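Local coordinates for protein putative alpha-galactosidase (Bacteroides fragilis, PDB 4NZJ) that probably hydrolyses terminal, non-reducing alpha-D-galactose residues in alpha-D-galactosides, as a glycosyl hydrolase of family 27, at residues Q121-M126 and A171-E176; D208-G213 and R247-S252; L134-I139 and D379-N384; T27-Y32 and L88-G93; L321-D326 and D369-I374. All blocks are in the same frame, centred on the assembly; numbering follows the deposited sequence. Where two conformers were deposited one is given.

Contact 1: Q121-M126 and A171-E176; sequences QTADAM and ADYLHE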
# COMPACT_ATOMS: atom_id res chain seq x y z
N GLN A 121 6.68 5.34 -18.41
CA GLN A 121 5.43 4.85 -19.00
C GLN A 121 4.46 4.37 -17.92
O GLN A 121 3.26 4.58 -18.01
CB GLN A 121 5.69 3.70 -19.96
CG GLN A 121 6.25 4.11 -21.31
CD GLN A 121 6.42 2.93 -22.24
OE1 GLN A 121 5.82 1.87 -22.04
NE2 GLN A 121 7.24 3.10 -23.27
N THR A 122 5.00 3.70 -16.91
CA THR A 122 4.19 3.21 -15.81
C THR A 122 3.58 4.38 -15.02
O THR A 122 2.38 4.36 -14.74
CB THR A 122 5.02 2.29 -14.90
OG1 THR A 122 5.38 1.11 -15.65
CG2 THR A 122 4.24 1.89 -13.66
N ALA A 123 4.39 5.38 -14.68
CA ALA A 123 3.89 6.60 -14.03
C ALA A 123 2.78 7.27 -14.86
O ALA A 123 1.73 7.63 -14.33
CB ALA A 123 5.03 7.57 -13.79
N ASP A 124 3.02 7.42 -16.16
CA ASP A 124 2.03 8.05 -17.05
C ASP A 124 0.70 7.28 -17.03
O ASP A 124 -0.37 7.88 -17.00
CB ASP A 124 2.56 8.09 -18.49
CG ASP A 124 3.70 9.07 -18.68
OD1 ASP A 124 4.01 9.86 -17.77
OD2 ASP A 124 4.30 9.06 -19.78
N ALA A 125 0.79 5.95 -17.04
CA ALA A 125 -0.40 5.11 -17.05
C ALA A 125 -1.18 5.22 -15.74
O ALA A 125 -2.41 5.20 -15.75
CB ALA A 125 -0.03 3.66 -17.32
N MSE A 126 -0.47 5.34 -14.63
CA MSE A 126 -1.11 5.47 -13.31
C MSE A 126 -1.85 6.78 -13.19
O MSE A 126 -2.86 6.87 -12.48
CB MSE A 126 -0.08 5.29 -12.21
CG MSE A 126 0.29 3.82 -12.10
SE MSE A 126 1.86 3.51 -10.94
CE MSE A 126 1.04 3.90 -9.20
N ALA A 171 13.33 9.98 -10.45
CA ALA A 171 12.75 10.56 -9.23
C ALA A 171 12.11 11.92 -9.52
O ALA A 171 10.99 12.20 -9.08
CB ALA A 171 13.81 10.69 -8.15
N ASP A 172 12.82 12.75 -10.27
CA ASP A 172 12.32 14.10 -10.59
C ASP A 172 11.03 14.03 -11.40
O ASP A 172 10.09 14.78 -11.13
CB ASP A 172 13.38 14.89 -11.35
CG ASP A 172 14.56 15.32 -10.48
OD1 ASP A 172 14.48 15.21 -9.24
OD2 ASP A 172 15.56 15.80 -11.04
N TYR A 173 11.00 13.15 -12.40
CA TYR A 173 9.81 12.95 -13.22
C TYR A 173 8.62 12.54 -12.37
O TYR A 173 7.51 13.08 -12.52
CB TYR A 173 10.09 11.90 -14.30
CG TYR A 173 9.02 11.77 -15.36
CD1 TYR A 173 7.89 10.98 -15.15
CD2 TYR A 173 9.14 12.42 -16.58
CE1 TYR A 173 6.91 10.85 -16.12
CE2 TYR A 173 8.16 12.30 -17.56
CZ TYR A 173 7.06 11.51 -17.33
OH TYR A 173 6.10 11.39 -18.31
N LEU A 174 8.86 11.59 -11.47
CA LEU A 174 7.82 11.10 -10.56
C LEU A 174 7.34 12.20 -9.61
O LEU A 174 6.15 12.41 -9.47
CB LEU A 174 8.32 9.88 -9.76
CG LEU A 174 8.08 8.50 -10.40
CD1 LEU A 174 8.38 8.47 -11.88
CD2 LEU A 174 8.88 7.44 -9.65
N HIS A 175 8.27 12.91 -8.99
CA HIS A 175 7.92 13.94 -8.01
C HIS A 175 7.09 15.07 -8.62
O HIS A 175 6.16 15.58 -7.99
CB HIS A 175 9.17 14.55 -7.37
CG HIS A 175 9.93 13.60 -6.51
ND1 HIS A 175 11.26 13.78 -6.22
CD2 HIS A 175 9.56 12.45 -5.89
CE1 HIS A 175 11.68 12.79 -5.45
NE2 HIS A 175 10.66 11.97 -5.23
N GLU A 176 7.42 15.44 -9.85
CA GLU A 176 6.67 16.47 -10.59
C GLU A 176 5.20 16.08 -10.75
O GLU A 176 4.35 16.94 -10.95
CB GLU A 176 7.29 16.70 -11.97
CG GLU A 176 8.59 17.49 -11.94
CD GLU A 176 9.39 17.34 -13.23
OE1 GLU A 176 8.82 16.90 -14.25
OE2 GLU A 176 10.60 17.67 -13.22

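Contact 2: D208-G213 and R247-S252; sequences DFASWG and RSIVYS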
# COMPACT_ATOMS: atom_id res chain seq x y z
N ASP A 208 23.40 8.17 -0.98
CA ASP A 208 23.21 8.18 -2.43
C ASP A 208 21.72 8.14 -2.77
O ASP A 208 21.24 8.94 -3.59
CB ASP A 208 23.93 7.01 -3.11
CG ASP A 208 25.42 7.25 -3.29
OD1 ASP A 208 25.90 8.40 -3.12
OD2 ASP A 208 26.13 6.28 -3.62
N PHE A 209 20.98 7.23 -2.12
CA PHE A 209 19.54 7.15 -2.35
C PHE A 209 18.87 8.50 -2.12
O PHE A 209 18.06 8.95 -2.93
CB PHE A 209 18.88 6.08 -1.47
CG PHE A 209 19.39 4.68 -1.68
CD1 PHE A 209 19.91 4.27 -2.91
CD2 PHE A 209 19.36 3.76 -0.64
CE1 PHE A 209 20.38 2.98 -3.08
CE2 PHE A 209 19.82 2.47 -0.82
CZ PHE A 209 20.34 2.08 -2.04
N ALA A 210 19.22 9.15 -1.01
CA ALA A 210 18.64 10.45 -0.68
C ALA A 210 19.01 11.51 -1.72
O ALA A 210 18.17 12.31 -2.13
CB ALA A 210 19.07 10.89 0.71
N SER A 211 20.27 11.50 -2.17
CA SER A 211 20.71 12.45 -3.20
C SER A 211 19.93 12.28 -4.51
O SER A 211 19.75 13.24 -5.27
CB SER A 211 22.22 12.36 -3.44
OG SER A 211 22.56 11.24 -4.23
N TRP A 212 19.49 11.05 -4.79
CA TRP A 212 18.71 10.77 -5.99
C TRP A 212 17.23 11.08 -5.84
O TRP A 212 16.49 11.04 -6.83
CB TRP A 212 18.87 9.32 -6.41
CG TRP A 212 20.27 8.90 -6.65
CD1 TRP A 212 21.33 9.70 -6.96
CD2 TRP A 212 20.77 7.56 -6.63
NE1 TRP A 212 22.47 8.94 -7.12
CE2 TRP A 212 22.15 7.62 -6.91
CE3 TRP A 212 20.19 6.31 -6.37
CZ2 TRP A 212 22.95 6.48 -6.96
CZ3 TRP A 212 20.99 5.18 -6.41
CH2 TRP A 212 22.35 5.27 -6.70
N GLY A 213 16.78 11.34 -4.62
CA GLY A 213 15.38 11.64 -4.35
C GLY A 213 14.52 10.42 -4.05
O GLY A 213 13.30 10.47 -4.20
N ARG A 247 16.04 13.09 3.83
CA ARG A 247 14.74 12.74 3.26
C ARG A 247 13.92 11.88 4.21
O ARG A 247 14.47 11.22 5.09
CB ARG A 247 14.90 11.97 1.94
CG ARG A 247 15.47 12.77 0.79
CD ARG A 247 15.31 12.03 -0.52
NE ARG A 247 13.95 12.07 -1.05
CZ ARG A 247 13.40 13.13 -1.65
NH1 ARG A 247 14.07 14.27 -1.79
NH2 ARG A 247 12.15 13.06 -2.11
N SER A 248 12.61 11.89 4.01
CA SER A 248 11.72 10.94 4.67
C SER A 248 11.66 9.68 3.82
O SER A 248 10.88 9.61 2.87
CB SER A 248 10.31 11.52 4.82
OG SER A 248 10.30 12.60 5.73
N ILE A 249 12.50 8.70 4.15
CA ILE A 249 12.55 7.46 3.38
C ILE A 249 11.84 6.33 4.11
O ILE A 249 12.23 5.92 5.21
CB ILE A 249 14.00 7.06 3.04
CG1 ILE A 249 14.72 8.21 2.32
CG2 ILE A 249 14.01 5.80 2.17
CD1 ILE A 249 16.14 7.93 1.91
N VAL A 250 10.77 5.83 3.49
CA VAL A 250 10.05 4.68 4.01
C VAL A 250 10.95 3.46 3.95
O VAL A 250 11.66 3.23 2.97
CB VAL A 250 8.76 4.43 3.19
CG1 VAL A 250 8.14 3.08 3.52
CG2 VAL A 250 7.77 5.56 3.43
N TYR A 251 10.90 2.65 5.00
CA TYR A 251 11.79 1.51 5.17
C TYR A 251 10.97 0.23 5.17
O TYR A 251 10.24 -0.05 6.12
CB TYR A 251 12.57 1.68 6.47
CG TYR A 251 13.73 0.75 6.71
CD1 TYR A 251 14.36 0.07 5.67
CD2 TYR A 251 14.23 0.59 8.00
CE1 TYR A 251 15.44 -0.77 5.92
CE2 TYR A 251 15.30 -0.24 8.26
CZ TYR A 251 15.91 -0.91 7.22
OH TYR A 251 16.99 -1.73 7.49
N SER A 252 11.08 -0.53 4.08
CA SER A 252 10.35 -1.77 3.88
C SER A 252 11.28 -2.95 4.16
O SER A 252 12.27 -3.16 3.46
CB SER A 252 9.80 -1.82 2.44
OG SER A 252 9.35 -3.11 2.07
O HOH W 1 16.92 14.89 -1.20

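Contact 3: L134-I139 and D379-N384; sequences LGYSYI and DLIAIN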
# COMPACT_ATOMS: atom_id res chain seq x y z
N LEU A 134 -6.87 7.47 -6.83
CA LEU A 134 -7.36 6.64 -5.73
C LEU A 134 -6.30 6.43 -4.64
O LEU A 134 -6.54 5.69 -3.69
CB LEU A 134 -7.90 5.30 -6.24
CG LEU A 134 -9.40 5.26 -6.57
CD1 LEU A 134 -10.26 5.51 -5.33
CD2 LEU A 134 -9.73 6.25 -7.66
N GLY A 135 -5.15 7.09 -4.77
CA GLY A 135 -4.15 7.13 -3.71
C GLY A 135 -2.87 6.35 -3.95
O GLY A 135 -1.95 6.39 -3.14
N TYR A 136 -2.80 5.63 -5.07
CA TYR A 136 -1.58 4.89 -5.41
C TYR A 136 -0.49 5.91 -5.72
O TYR A 136 -0.64 6.72 -6.64
CB TYR A 136 -1.82 3.96 -6.61
CG TYR A 136 -2.77 2.82 -6.32
CD1 TYR A 136 -2.31 1.60 -5.84
CD2 TYR A 136 -4.14 2.95 -6.54
CE1 TYR A 136 -3.17 0.55 -5.59
CE2 TYR A 136 -5.01 1.91 -6.29
CZ TYR A 136 -4.53 0.71 -5.82
OH TYR A 136 -5.40 -0.33 -5.57
N SER A 137 0.58 5.89 -4.93
CA SER A 137 1.62 6.93 -5.03
C SER A 137 3.06 6.42 -5.16
O SER A 137 3.92 7.15 -5.67
CB SER A 137 1.51 7.89 -3.84
OG SER A 137 1.72 7.22 -2.61
N TYR A 138 3.33 5.20 -4.70
CA TYR A 138 4.69 4.64 -4.75
C TYR A 138 4.94 3.88 -6.05
O TYR A 138 4.12 3.04 -6.46
CB TYR A 138 4.97 3.74 -3.54
CG TYR A 138 5.15 4.54 -2.27
CD1 TYR A 138 6.41 5.00 -1.89
CD2 TYR A 138 4.06 4.87 -1.48
CE1 TYR A 138 6.57 5.77 -0.75
CE2 TYR A 138 4.21 5.64 -0.34
CZ TYR A 138 5.47 6.08 0.03
OH TYR A 138 5.60 6.84 1.16
N ILE A 139 6.06 4.18 -6.69
CA ILE A 139 6.52 3.47 -7.87
C ILE A 139 7.89 2.91 -7.50
O ILE A 139 8.84 3.66 -7.31
CB ILE A 139 6.58 4.40 -9.09
CG1 ILE A 139 5.15 4.80 -9.45
CG2 ILE A 139 7.27 3.74 -10.28
CD1 ILE A 139 5.03 5.75 -10.63
N ASP A 379 -14.57 2.51 -1.72
CA ASP A 379 -14.99 2.12 -0.37
C ASP A 379 -13.97 1.20 0.28
O ASP A 379 -13.66 1.35 1.46
CB ASP A 379 -16.35 1.42 -0.40
CG ASP A 379 -17.50 2.37 -0.64
OD1 ASP A 379 -17.32 3.60 -0.53
OD2 ASP A 379 -18.61 1.89 -0.94
N LEU A 380 -13.46 0.23 -0.47
CA LEU A 380 -12.46 -0.70 0.07
C LEU A 380 -11.15 0.02 0.37
O LEU A 380 -10.54 -0.22 1.41
CB LEU A 380 -12.23 -1.87 -0.88
CG LEU A 380 -13.38 -2.87 -0.98
CD1 LEU A 380 -13.10 -3.90 -2.05
CD2 LEU A 380 -13.63 -3.54 0.36
N ILE A 381 -10.73 0.90 -0.52
CA ILE A 381 -9.53 1.69 -0.26
C ILE A 381 -9.71 2.60 0.96
O ILE A 381 -8.80 2.73 1.79
CB ILE A 381 -9.11 2.49 -1.50
CG1 ILE A 381 -8.65 1.52 -2.60
CG2 ILE A 381 -8.01 3.49 -1.16
CD1 ILE A 381 -8.55 2.15 -3.97
N ALA A 382 -10.89 3.20 1.10
CA ALA A 382 -11.17 4.05 2.26
C ALA A 382 -11.04 3.25 3.56
O ALA A 382 -10.54 3.76 4.56
CB ALA A 382 -12.54 4.68 2.15
N ILE A 383 -11.49 2.00 3.54
CA ILE A 383 -11.31 1.10 4.67
C ILE A 383 -9.82 0.83 4.93
O ILE A 383 -9.35 0.98 6.07
CB ILE A 383 -12.09 -0.21 4.48
CG1 ILE A 383 -13.59 0.07 4.62
CG2 ILE A 383 -11.64 -1.27 5.47
CD1 ILE A 383 -14.49 -1.05 4.15
N ASN A 384 -9.07 0.47 3.89
CA ASN A 384 -7.61 0.27 4.01
C ASN A 384 -6.90 1.48 4.62
O ASN A 384 -5.99 1.34 5.44
CB ASN A 384 -6.98 -0.02 2.65
CG ASN A 384 -5.48 -0.24 2.73
OD1 ASN A 384 -4.69 0.67 2.45
ND2 ASN A 384 -5.07 -1.45 3.10

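Contact 4: T27-Y32 and L88-G93; sequences TPFIFY and LVIRIG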
# COMPACT_ATOMS: atom_id res chain seq x y z
N THR A 27 12.48 17.80 5.74
CA THR A 27 12.65 16.95 4.57
C THR A 27 11.62 17.34 3.52
O THR A 27 10.59 17.93 3.86
CB THR A 27 12.49 15.46 4.91
OG1 THR A 27 11.12 15.18 5.23
CG2 THR A 27 13.40 15.06 6.06
N PRO A 28 11.91 17.04 2.24
CA PRO A 28 10.93 17.37 1.21
C PRO A 28 9.59 16.68 1.42
O PRO A 28 9.54 15.51 1.84
CB PRO A 28 11.60 16.89 -0.07
CG PRO A 28 13.06 17.00 0.22
CD PRO A 28 13.18 16.59 1.66
N PHE A 29 8.52 17.41 1.13
CA PHE A 29 7.15 16.96 1.29
C PHE A 29 6.49 17.04 -0.08
O PHE A 29 6.57 18.08 -0.74
CB PHE A 29 6.43 17.88 2.28
CG PHE A 29 5.00 17.50 2.54
CD1 PHE A 29 4.00 17.82 1.62
CD2 PHE A 29 4.63 16.88 3.72
CE1 PHE A 29 2.68 17.49 1.86
CE2 PHE A 29 3.31 16.56 3.97
CZ PHE A 29 2.33 16.86 3.04
N ILE A 30 5.85 15.95 -0.51
CA ILE A 30 5.05 15.95 -1.74
C ILE A 30 3.78 15.15 -1.52
O ILE A 30 3.83 14.02 -1.06
CB ILE A 30 5.81 15.38 -2.95
CG1 ILE A 30 7.04 16.25 -3.24
CG2 ILE A 30 4.90 15.32 -4.17
CD1 ILE A 30 7.80 15.88 -4.50
N PHE A 31 2.63 15.74 -1.84
CA PHE A 31 1.37 15.03 -1.77
C PHE A 31 0.44 15.48 -2.88
O PHE A 31 0.01 16.63 -2.91
CB PHE A 31 0.69 15.24 -0.42
CG PHE A 31 -0.59 14.47 -0.27
CD1 PHE A 31 -0.56 13.09 -0.15
CD2 PHE A 31 -1.82 15.12 -0.23
CE1 PHE A 31 -1.73 12.36 -0.00
CE2 PHE A 31 -3.00 14.40 -0.08
CZ PHE A 31 -2.95 13.02 0.03
N TYR A 32 0.13 14.56 -3.79
CA TYR A 32 -0.91 14.79 -4.77
C TYR A 32 -2.24 14.46 -4.11
O TYR A 32 -2.39 13.40 -3.50
CB TYR A 32 -0.72 13.93 -6.02
CG TYR A 32 -1.89 13.96 -6.97
CD1 TYR A 32 -2.10 15.04 -7.83
CD2 TYR A 32 -2.82 12.92 -7.00
CE1 TYR A 32 -3.18 15.08 -8.70
CE2 TYR A 32 -3.89 12.95 -7.87
CZ TYR A 32 -4.07 14.03 -8.71
OH TYR A 32 -5.14 14.09 -9.57
N LEU A 88 -7.57 17.44 5.65
CA LEU A 88 -6.34 16.64 5.60
C LEU A 88 -5.52 16.99 6.83
O LEU A 88 -5.28 18.17 7.11
CB LEU A 88 -5.54 16.94 4.34
CG LEU A 88 -4.14 16.33 4.24
CD1 LEU A 88 -4.21 14.81 4.10
CD2 LEU A 88 -3.36 16.93 3.09
N VAL A 89 -5.09 15.98 7.57
CA VAL A 89 -4.20 16.19 8.71
C VAL A 89 -2.78 15.88 8.26
O VAL A 89 -2.51 14.80 7.73
CB VAL A 89 -4.59 15.31 9.91
CG1 VAL A 89 -3.55 15.41 11.02
CG2 VAL A 89 -5.96 15.72 10.43
N ILE A 90 -1.89 16.85 8.44
CA ILE A 90 -0.47 16.66 8.15
C ILE A 90 0.27 16.57 9.48
O ILE A 90 0.22 17.49 10.28
CB ILE A 90 0.10 17.82 7.31
CG1 ILE A 90 -0.62 17.88 5.96
CG2 ILE A 90 1.60 17.65 7.11
CD1 ILE A 90 -0.26 19.08 5.11
N ARG A 91 0.93 15.44 9.71
CA ARG A 91 1.70 15.24 10.93
C ARG A 91 3.17 15.32 10.59
O ARG A 91 3.69 14.49 9.83
CB ARG A 91 1.38 13.89 11.59
CG ARG A 91 2.23 13.61 12.84
CD ARG A 91 1.69 12.42 13.61
NE ARG A 91 0.30 12.66 13.99
CZ ARG A 91 -0.60 11.71 14.23
NH1 ARG A 91 -0.27 10.42 14.17
NH2 ARG A 91 -1.84 12.05 14.55
N ILE A 92 3.84 16.32 11.15
CA ILE A 92 5.27 16.46 11.01
C ILE A 92 5.90 15.95 12.30
O ILE A 92 5.61 16.45 13.39
CB ILE A 92 5.68 17.92 10.73
CG1 ILE A 92 4.97 18.44 9.47
CG2 ILE A 92 7.19 18.05 10.60
CD1 ILE A 92 5.26 17.65 8.20
N GLY A 93 6.74 14.93 12.17
CA GLY A 93 7.30 14.24 13.33
C GLY A 93 8.12 13.06 12.87
O GLY A 93 8.73 13.11 11.81

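Contact 5: L321-D326 and D369-I374; sequences LVVGID and DSTLKI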
# COMPACT_ATOMS: atom_id res chain seq x y z
N LEU A 321 -0.17 -7.26 -4.48
CA LEU A 321 -1.45 -7.55 -5.07
C LEU A 321 -1.22 -8.20 -6.44
O LEU A 321 -0.58 -7.62 -7.31
CB LEU A 321 -2.28 -6.27 -5.25
CG LEU A 321 -2.78 -5.62 -3.97
CD1 LEU A 321 -3.28 -4.21 -4.27
CD2 LEU A 321 -3.86 -6.46 -3.33
N VAL A 322 -1.74 -9.41 -6.61
CA VAL A 322 -1.66 -10.14 -7.88
C VAL A 322 -2.91 -9.93 -8.74
O VAL A 322 -3.06 -10.56 -9.77
CB VAL A 322 -1.42 -11.65 -7.64
CG1 VAL A 322 -0.09 -11.86 -6.93
CG2 VAL A 322 -2.55 -12.27 -6.83
N VAL A 323 -3.80 -9.04 -8.29
CA VAL A 323 -5.03 -8.71 -9.01
C VAL A 323 -4.78 -8.51 -10.50
O VAL A 323 -3.99 -7.66 -10.89
CB VAL A 323 -5.68 -7.42 -8.43
CG1 VAL A 323 -6.92 -7.05 -9.23
CG2 VAL A 323 -6.01 -7.60 -6.96
N GLY A 324 -5.45 -9.32 -11.30
CA GLY A 324 -5.47 -9.18 -12.75
C GLY A 324 -4.29 -9.78 -13.50
O GLY A 324 -4.28 -9.75 -14.73
N ILE A 325 -3.32 -10.35 -12.79
CA ILE A 325 -2.14 -10.90 -13.47
C ILE A 325 -2.55 -12.02 -14.44
O ILE A 325 -1.94 -12.16 -15.51
CB ILE A 325 -1.02 -11.32 -12.48
CG1 ILE A 325 -0.45 -10.07 -11.81
CG2 ILE A 325 0.09 -12.07 -13.21
CD1 ILE A 325 0.59 -10.33 -10.73
N ASP A 326 -3.59 -12.77 -14.09
CA ASP A 326 -4.22 -13.75 -14.98
C ASP A 326 -3.25 -14.80 -15.51
O ASP A 326 -3.38 -15.28 -16.64
CB ASP A 326 -4.92 -13.05 -16.16
CG ASP A 326 -6.21 -12.41 -15.76
OD1 ASP A 326 -6.31 -11.97 -14.60
OD2 ASP A 326 -7.14 -12.35 -16.60
N ASP A 369 -10.62 -3.25 -17.84
CA ASP A 369 -11.61 -2.57 -17.00
C ASP A 369 -11.93 -3.35 -15.73
O ASP A 369 -12.04 -2.76 -14.66
CB ASP A 369 -12.89 -2.35 -17.82
CG ASP A 369 -13.97 -1.61 -17.05
OD1 ASP A 369 -14.73 -2.25 -16.29
OD2 ASP A 369 -14.07 -0.37 -17.22
N SER A 370 -12.06 -4.67 -15.85
CA SER A 370 -12.42 -5.50 -14.71
C SER A 370 -11.36 -5.47 -13.62
O SER A 370 -11.68 -5.49 -12.43
CB SER A 370 -12.71 -6.94 -15.14
OG SER A 370 -13.93 -7.02 -15.86
N THR A 371 -10.09 -5.39 -14.02
CA THR A 371 -8.98 -5.30 -13.08
C THR A 371 -8.98 -3.94 -12.38
O THR A 371 -8.81 -3.86 -11.17
CB THR A 371 -7.63 -5.57 -13.79
OG1 THR A 371 -7.65 -6.90 -14.32
CG2 THR A 371 -6.46 -5.40 -12.85
N LEU A 372 -9.18 -2.87 -13.15
CA LEU A 372 -9.24 -1.53 -12.57
C LEU A 372 -10.47 -1.36 -11.67
O LEU A 372 -10.40 -0.63 -10.69
CB LEU A 372 -9.18 -0.47 -13.67
CG LEU A 372 -7.76 -0.30 -14.22
CD1 LEU A 372 -7.77 0.31 -15.61
CD2 LEU A 372 -6.89 0.54 -13.29
N LYS A 373 -11.56 -2.05 -11.98
CA LYS A 373 -12.75 -1.98 -11.13
C LYS A 373 -12.42 -2.45 -9.72
O LYS A 373 -12.93 -1.90 -8.74
CB LYS A 373 -13.91 -2.80 -11.73
CG LYS A 373 -15.20 -2.75 -10.92
CD LYS A 373 -16.29 -3.60 -11.56
N ILE A 374 -11.56 -3.45 -9.62
CA ILE A 374 -11.12 -3.95 -8.33
C ILE A 374 -10.15 -2.97 -7.67
O ILE A 374 -10.38 -2.52 -6.55
CB ILE A 374 -10.46 -5.34 -8.45
CG1 ILE A 374 -11.49 -6.37 -8.95
CG2 ILE A 374 -9.85 -5.76 -7.12
CD1 ILE A 374 -10.88 -7.68 -9.41
O HOH W 2 -6.88 -9.50 -16.26

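Contact 1: Q121-M126 and A171-E176
Ala-123 and Asp-124 of helix 116-128 meet Tyr-173 and Leu-174 of helix 166-176, two neighbouring outer helices of the catalytic TIM (beta/alpha) barrel. The two short segments run almost parallel, 6° apart, as successive helices of such a barrel do, and their axes come no closer than 10.6 Å, so the gap is bridged by side chains alone.

The tight part faces the barrel strands. There the methyl group of Ala-123 points toward helix 166-176, and its CB lies 4.0 Å from Leu-174 CD1. Both residues also rest on Ile-139 of strand 138-140, and Leu-174 reaches Leu-181 of strand 180-186, so this inner layer is wholly apolar and buried. The ring of Tyr-173 borders it, with CE1 4.4 Å from Ala-123 CB at the ring edge.

Farther from the strands the contact turns polar and partly exposed, and is carried by one pair of side chains. Tyr-173 carries its ring toward helix 116-128 because CG stands anti to the backbone N (chi1 -170°), and the ring is also in a cation-pi contact with Arg-177. Asp-124 leans in from the facing helix at about a right angle to the tyrosine side chain, its carboxylate plane turned 45° from the ring. A single hydrogen bond joins the two; the acceptor lies in the plane of the ring, and the negative charge of the carboxylate would probably strengthen the bond. Tyr-173 OH donates to the syn lone pair of Asp-124 OD1 at 2.6 Å.

Contact 2: D208-G213 and R247-S252
Arg-247 lays its side chain along the C-terminal end of helix 202-212, touching Ala-210 and Gly-213. Its CD sits 3.3 Å from Ala-210 O, and its CG is 4.1 Å from Ala-210 CB. Bent at chi3 (76°), the chain turns the guanidinium so that one face is set over the backbone of Gly-213, with NE 3.5 Å from Gly-213 C. Deeper in, Ile-249 CD1 packs on Ala-210 CB at 4.3 Å.

Around this first shell, a water in the plane of the guanidinium accepts from Arg-247 NH1 and donates to Ala-210 O, both at 3.0 Å. Gly-213 closes the helix in a Schellman motif, its positive phi letting the chain turn away, and Gly-213 N also bonds to Ala-210 O. Beyond the turn, Arg-247 NE donates to Val-214 O and Arg-247 NH2 forms a salt bridge with Asp-215, which fix the plane of the group.

The contact thus joins a barrel helix to the loop leading into strand 250-254 of the TIM barrel. A cation placed at the carbonyl-rich end of a helix, and paired with Asp-215, would be expected to be favoured electrostatically, although no direct hydrogen bond links the two segments.

Contact 3: L134-I139 and D379-N384
In the segment leading into strand 138-140 of the TIM barrel, Leu-134 and Tyr-136 receive one side chain, Ile-381, from helix 378-384 late in the barrel domain. The meeting is apolar and buried, with no hydrogen bond across it.

Ile-381 points from its helix toward this segment and uses both branches. Its longer arm ends in CD1, which nestles against Leu-134, 3.9 Å from CB and 4.0 Å from CD1 of that leucine; the two side chains cross at about a right angle. The shorter branch, CG2, stands anti to the backbone N and approaches the backbone instead, 3.7 Å from Leu-134 O. The same terminal CD1 also reaches the ring of Tyr-136, obliquely, at 4.2 Å from CE2. Between these two residues Gly-135 takes a positive phi of 109°, a backbone shape that suits glycine, since a CB there would press on the carbonyl O of Leu-134.

Tyr-136 is held at its far end by a hydrogen bond from OH to Leu-375 O, at the end of helix 369-375, and its side chain touches Phe-348 of helix 341-353 and Met-126 of helix 116-128. Met-102 of strand 102-105 touches both Tyr-136 and Ile-381, so the isoleucine sits between the bottom of the barrel strands and its last helices.

Contact 4: T27-Y32 and L88-G93
The rings of Phe-29 and Phe-31 are met obliquely by aliphatic groups, neither squarely on a face nor at an edge: Ile-90 reaches the first and Leu-88 the second. They form part of the core of the N-terminal Ig-like beta sandwich, where strand 28-36 of one sheet confronts strand 82-92 of the other. The nearest CA atoms, those of Phe-31 and Ile-90, are 10.2 Å apart, a spacing of facing sheets, and no hydrogen bond joins the segments.

Both phenylalanines have CG anti to the backbone N (chi1 -180° for Phe-29), which sends their rings into the core between the sheets. Phe-29 meets Ile-90 at two points: CE2 lies 3.7 Å from Ile-90 CG2, and CZ lies 4.0 Å from Ile-90 CD1, so both branches of the isoleucine bear on one end of the ring. Around this pair, Ile-21 of strand 20-23 touches Phe-29 and Ile-90, while Ile-61 of strand 60-64 touches Phe-29 and Leu-88; the core is therefore filled from both sheets.

Two residues along, Phe-31 and Leu-88 run past each other in opposite directions. All four residues are buried. Here one leucine methyl does the touching, with Leu-88 CD2 at 4.1 Å from both Phe-31 CD2 and Phe-31 CE2.

Contact 5: L321-D326 and D369-I374
Thr-371, Ile-374 and the loop residues Val-323 and Gly-324 form a buried contact between helix 369-375 and a type II beta turn running from Val-322 to Ile-325. In sequence order, the first residue of the helical segment to reach the turn is Thr-371, with Thr-371 CA only 5.2 Å from Gly-324 CA. Its two branches do different work. OG1 lies 3.5 Å from Gly-324 CA and is hydrogen-bonded to Asn-368 OD1, while a water that donates to Gly-324 O at 3.0 Å makes a weak bond to the same hydroxyl oxygen. CG2 stands anti to the backbone N (chi1 -62° for OG1), which turns this methyl to Val-323, at 4.0 Å from CG1, and the threonine and valine side chains pass in opposite directions.

One turn later Ile-374 completes the apolar half. Its CG2 is 3.8 Å from Val-323 CG1 and its CD1 is 4.0 Å from the same methyl, so that Val-323 CG1 is wedged between Thr-371 and Ile-374. Ile-374 is also supported by Phe-348 of helix 341-353.

Gly-324, at a phi of 83°, presents bare backbone to the helix, and this is what allows so close an approach. Val-323 O is taken by Asn-362 ND2, and the backbone N of Ile-325 bonds to Val-322 O across the turn. A glycine at the third position, with positive phi, is typical of a type II turn, which here belongs to the loop that follows strand 315-317 of the TIM barrel and docks on helix 369-375.

From the N terminus, contact 4 comes first, closing a loop within the Ig-like domain and joining its two sheets. The chain then enters the TIM barrel, where contact 1 pairs helices 116-128 and 166-176 around strand 138-140. Contact 3 opens on the approach to that strand, between the segments of contact 1, so the two cross; it closes only at helix 378-384. Contacts 2 and 5 are both nested inside this long loop, on opposite sides of the chain's centre. The Ig-like domain is tied to the barrel where contact 4 touches contact 2, through Thr-27 and Ser-248, and contact 1, through Ile-30 and His-175.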